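Local coordinates for protein putative uronate isomerase (Thermotoga maritima, PDB 4NAR) that is of unsettled function but may act as an isomerase, possibly a lactate racemase, at residues Phe147-Val152 against Ser218-Met223. Numbering follows the deposited sequence.
With ACT (acetate ion), chain E.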
loop_
_atom_site.group_PDB
_atom_site.type_symbol
_atom_site.label_atom_id
_atom_site.label_comp_id
_atom_site.label_asym_id
_atom_site.label_seq_id
_atom_site.Cartn_x
_atom_site.Cartn_y
_atom_site.Cartn_z
ATOM N N PHE A 147 -6.939 -3.858 -14.252
ATOM C CA PHE A 147 -6.406 -3.465 -12.965
ATOM C C PHE A 147 -5.146 -2.623 -13.216
ATOM O O PHE A 147 -4.108 -3.158 -13.625
ATOM C CB PHE A 147 -6.026 -4.698 -12.144
ATOM C CG PHE A 147 -7.176 -5.633 -11.838
ATOM C CD1 PHE A 147 -7.792 -5.616 -10.585
ATOM C CD2 PHE A 147 -7.615 -6.569 -12.789
ATOM C CE1 PHE A 147 -8.845 -6.505 -10.284
ATOM C CE2 PHE A 147 -8.658 -7.454 -12.502
ATOM C CZ PHE A 147 -9.268 -7.428 -11.247
ATOM N N ILE A 148 -5.234 -1.315 -12.986
ATOM C CA ILE A 148 -4.066 -0.449 -13.120
ATOM C C ILE A 148 -3.399 -0.373 -11.746
ATOM O O ILE A 148 -3.875 0.315 -10.827
ATOM C CB ILE A 148 -4.453 0.968 -13.604
ATOM C CG1 ILE A 148 -5.345 0.878 -14.850
ATOM C CG2 ILE A 148 -3.201 1.797 -13.880
ATOM C CD1 ILE A 148 -5.926 2.215 -15.299
ATOM N N ASN A 149 -2.303 -1.102 -11.587
ATOM C CA ASN A 149 -1.635 -1.159 -10.290
ATOM C C ASN A 149 -0.223 -0.572 -10.397
ATOM O O ASN A 149 0.246 -0.280 -11.496
ATOM C CB ASN A 149 -1.609 -2.612 -9.798
ATOM C CG ASN A 149 -1.038 -3.576 -10.849
ATOM O OD1 ASN A 149 0.138 -3.945 -10.780
ATOM N ND2 ASN A 149 -1.877 -3.994 -11.818
ATOM N N GLY A 150 0.459 -0.399 -9.274
ATOM C CA GLY A 150 1.783 0.196 -9.297
ATOM C C GLY A 150 2.733 -0.480 -8.328
ATOM O O GLY A 150 2.328 -0.884 -7.210
ATOM N N THR A 151 4.002 -0.581 -8.738
ATOM C CA THR A 151 4.978 -1.373 -7.984
ATOM C C THR A 151 6.096 -0.531 -7.371
ATOM O O THR A 151 6.797 0.219 -8.071
ATOM C CB THR A 151 5.581 -2.521 -8.833
ATOM O OG1 THR A 151 4.548 -3.456 -9.190
ATOM C CG2 THR A 151 6.685 -3.243 -8.070
ATOM N N VAL A 152 6.259 -0.701 -6.060
ATOM C CA VAL A 152 7.163 0.096 -5.248
ATOM C C VAL A 152 7.487 -0.763 -4.018
ATOM O O VAL A 152 6.716 -1.658 -3.670
ATOM C CB VAL A 152 6.457 1.441 -4.882
ATOM C CG1 VAL A 152 6.668 1.842 -3.427
ATOM C CG2 VAL A 152 6.894 2.558 -5.829
ATOM N N SER A 218 -9.308 -10.631 -17.681
ATOM C CA SER A 218 -8.674 -9.782 -16.663
ATOM C C SER A 218 -7.287 -9.279 -17.047
ATOM O O SER A 218 -6.394 -10.074 -17.338
ATOM C CB SER A 218 -8.530 -10.555 -15.354
ATOM O OG SER A 218 -9.789 -10.694 -14.736
ATOM N N PHE A 219 -7.072 -7.973 -16.984
ATOM C CA PHE A 219 -5.766 -7.455 -17.350
ATOM C C PHE A 219 -5.061 -6.786 -16.207
ATOM O O PHE A 219 -5.680 -6.142 -15.363
ATOM C CB PHE A 219 -5.879 -6.520 -18.551
ATOM C CG PHE A 219 -6.505 -7.184 -19.743
ATOM C CD1 PHE A 219 -5.738 -7.986 -20.587
ATOM C CD2 PHE A 219 -7.877 -7.083 -19.973
ATOM C CE1 PHE A 219 -6.321 -8.647 -21.676
ATOM C CE2 PHE A 219 -8.475 -7.743 -21.066
ATOM C CZ PHE A 219 -7.693 -8.529 -21.915
ATOM N N THR A 220 -3.755 -6.981 -16.162
ATOM C CA THR A 220 -2.928 -6.221 -15.255
ATOM C C THR A 220 -2.149 -5.192 -16.057
ATOM O O THR A 220 -1.569 -5.497 -17.110
ATOM C CB THR A 220 -1.963 -7.104 -14.428
ATOM O OG1 THR A 220 -1.114 -6.255 -13.645
ATOM C CG2 THR A 220 -1.088 -8.011 -15.329
ATOM N N LEU A 221 -2.191 -3.959 -15.581
ATOM C CA LEU A 221 -1.430 -2.876 -16.173
ATOM C C LEU A 221 -0.551 -2.365 -15.028
ATOM O O LEU A 221 -0.969 -1.515 -14.233
ATOM C CB LEU A 221 -2.379 -1.807 -16.737
ATOM C CG LEU A 221 -3.361 -2.337 -17.800
ATOM C CD1 LEU A 221 -4.639 -2.900 -17.193
ATOM C CD2 LEU A 221 -3.705 -1.280 -18.847
ATOM N N ASN A 222 0.643 -2.950 -14.925
ATOM C CA ASN A 222 1.522 -2.791 -13.772
ATOM C C ASN A 222 2.542 -1.665 -14.034
ATOM O O ASN A 222 3.469 -1.808 -14.844
ATOM C CB ASN A 222 2.221 -4.127 -13.483
ATOM C CG ASN A 222 2.836 -4.194 -12.081
ATOM O OD1 ASN A 222 3.172 -3.163 -11.476
ATOM N ND2 ASN A 222 2.978 -5.418 -11.553
HETATM N N MSE A 223 2.347 -0.542 -13.354
HETATM C CA MSE A 223 3.173 0.640 -13.549
HETATM C C MSE A 223 4.436 0.610 -12.696
HETATM O O MSE A 223 4.438 0.088 -11.574
HETATM C CB MSE A 223 2.384 1.886 -13.155
HETATM C CG MSE A 223 1.190 2.213 -14.048
HETATM SE SE MSE A 223 0.179 3.695 -13.272
HETATM C CE MSE A 223 -0.290 2.934 -11.546
HETATM C C ACT E . -1.445 -1.554 -5.521
HETATM O O ACT E . -0.576 -2.114 -4.829
HETATM O OXT ACT E . -1.120 -1.380 -6.709
HETATM C CH3 ACT E . -2.769 -1.131 -4.942
#
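N149 reaches across to T220 with its side-chain amide. ND2 donates to T220 OG1 at 3.0 Å, a nearly straight bond with the hydroxyl close to the amide plane. N149 CG sits between its backbone N and carbonyl carbon (chi1 52°), which turns the amide toward the neighbouring strand. The N149 and N222 amides meet at a steep 65°, with N149 OD1 3.0 Å from N222 CG. That oxygen is bonded instead to the backbone N of G162. With an alanine here, T220 OG1 and the backbone N-H of G162 would probably each lose a side-chain partner. T151 OG1 comes within 2.7 Å of N222 OD1; its hydroxyl can also bond to the O of S160. The strands are parallel neighbours in a mixed sheet with helices packed on both faces, an alpha/beta layered fold. Their backbone ladder runs from F147 N to F219 O (2.8 Å) up to T151 N to M223 O (2.9 Å). On the face of I148 and L221, selenomethionine M223 bends at chi3 (-59°). Its CE lies 3.9 Å from I148 CG2 and 3.3 Å from N149 O. Helix 45-58 covers this face; helix 241-259 covers the other. Beyond N149, G150 N donates to OXT of an acetate ion, probably from the crystallisation liquor, at 3.2 Å. R41 and G161 also hold this ion.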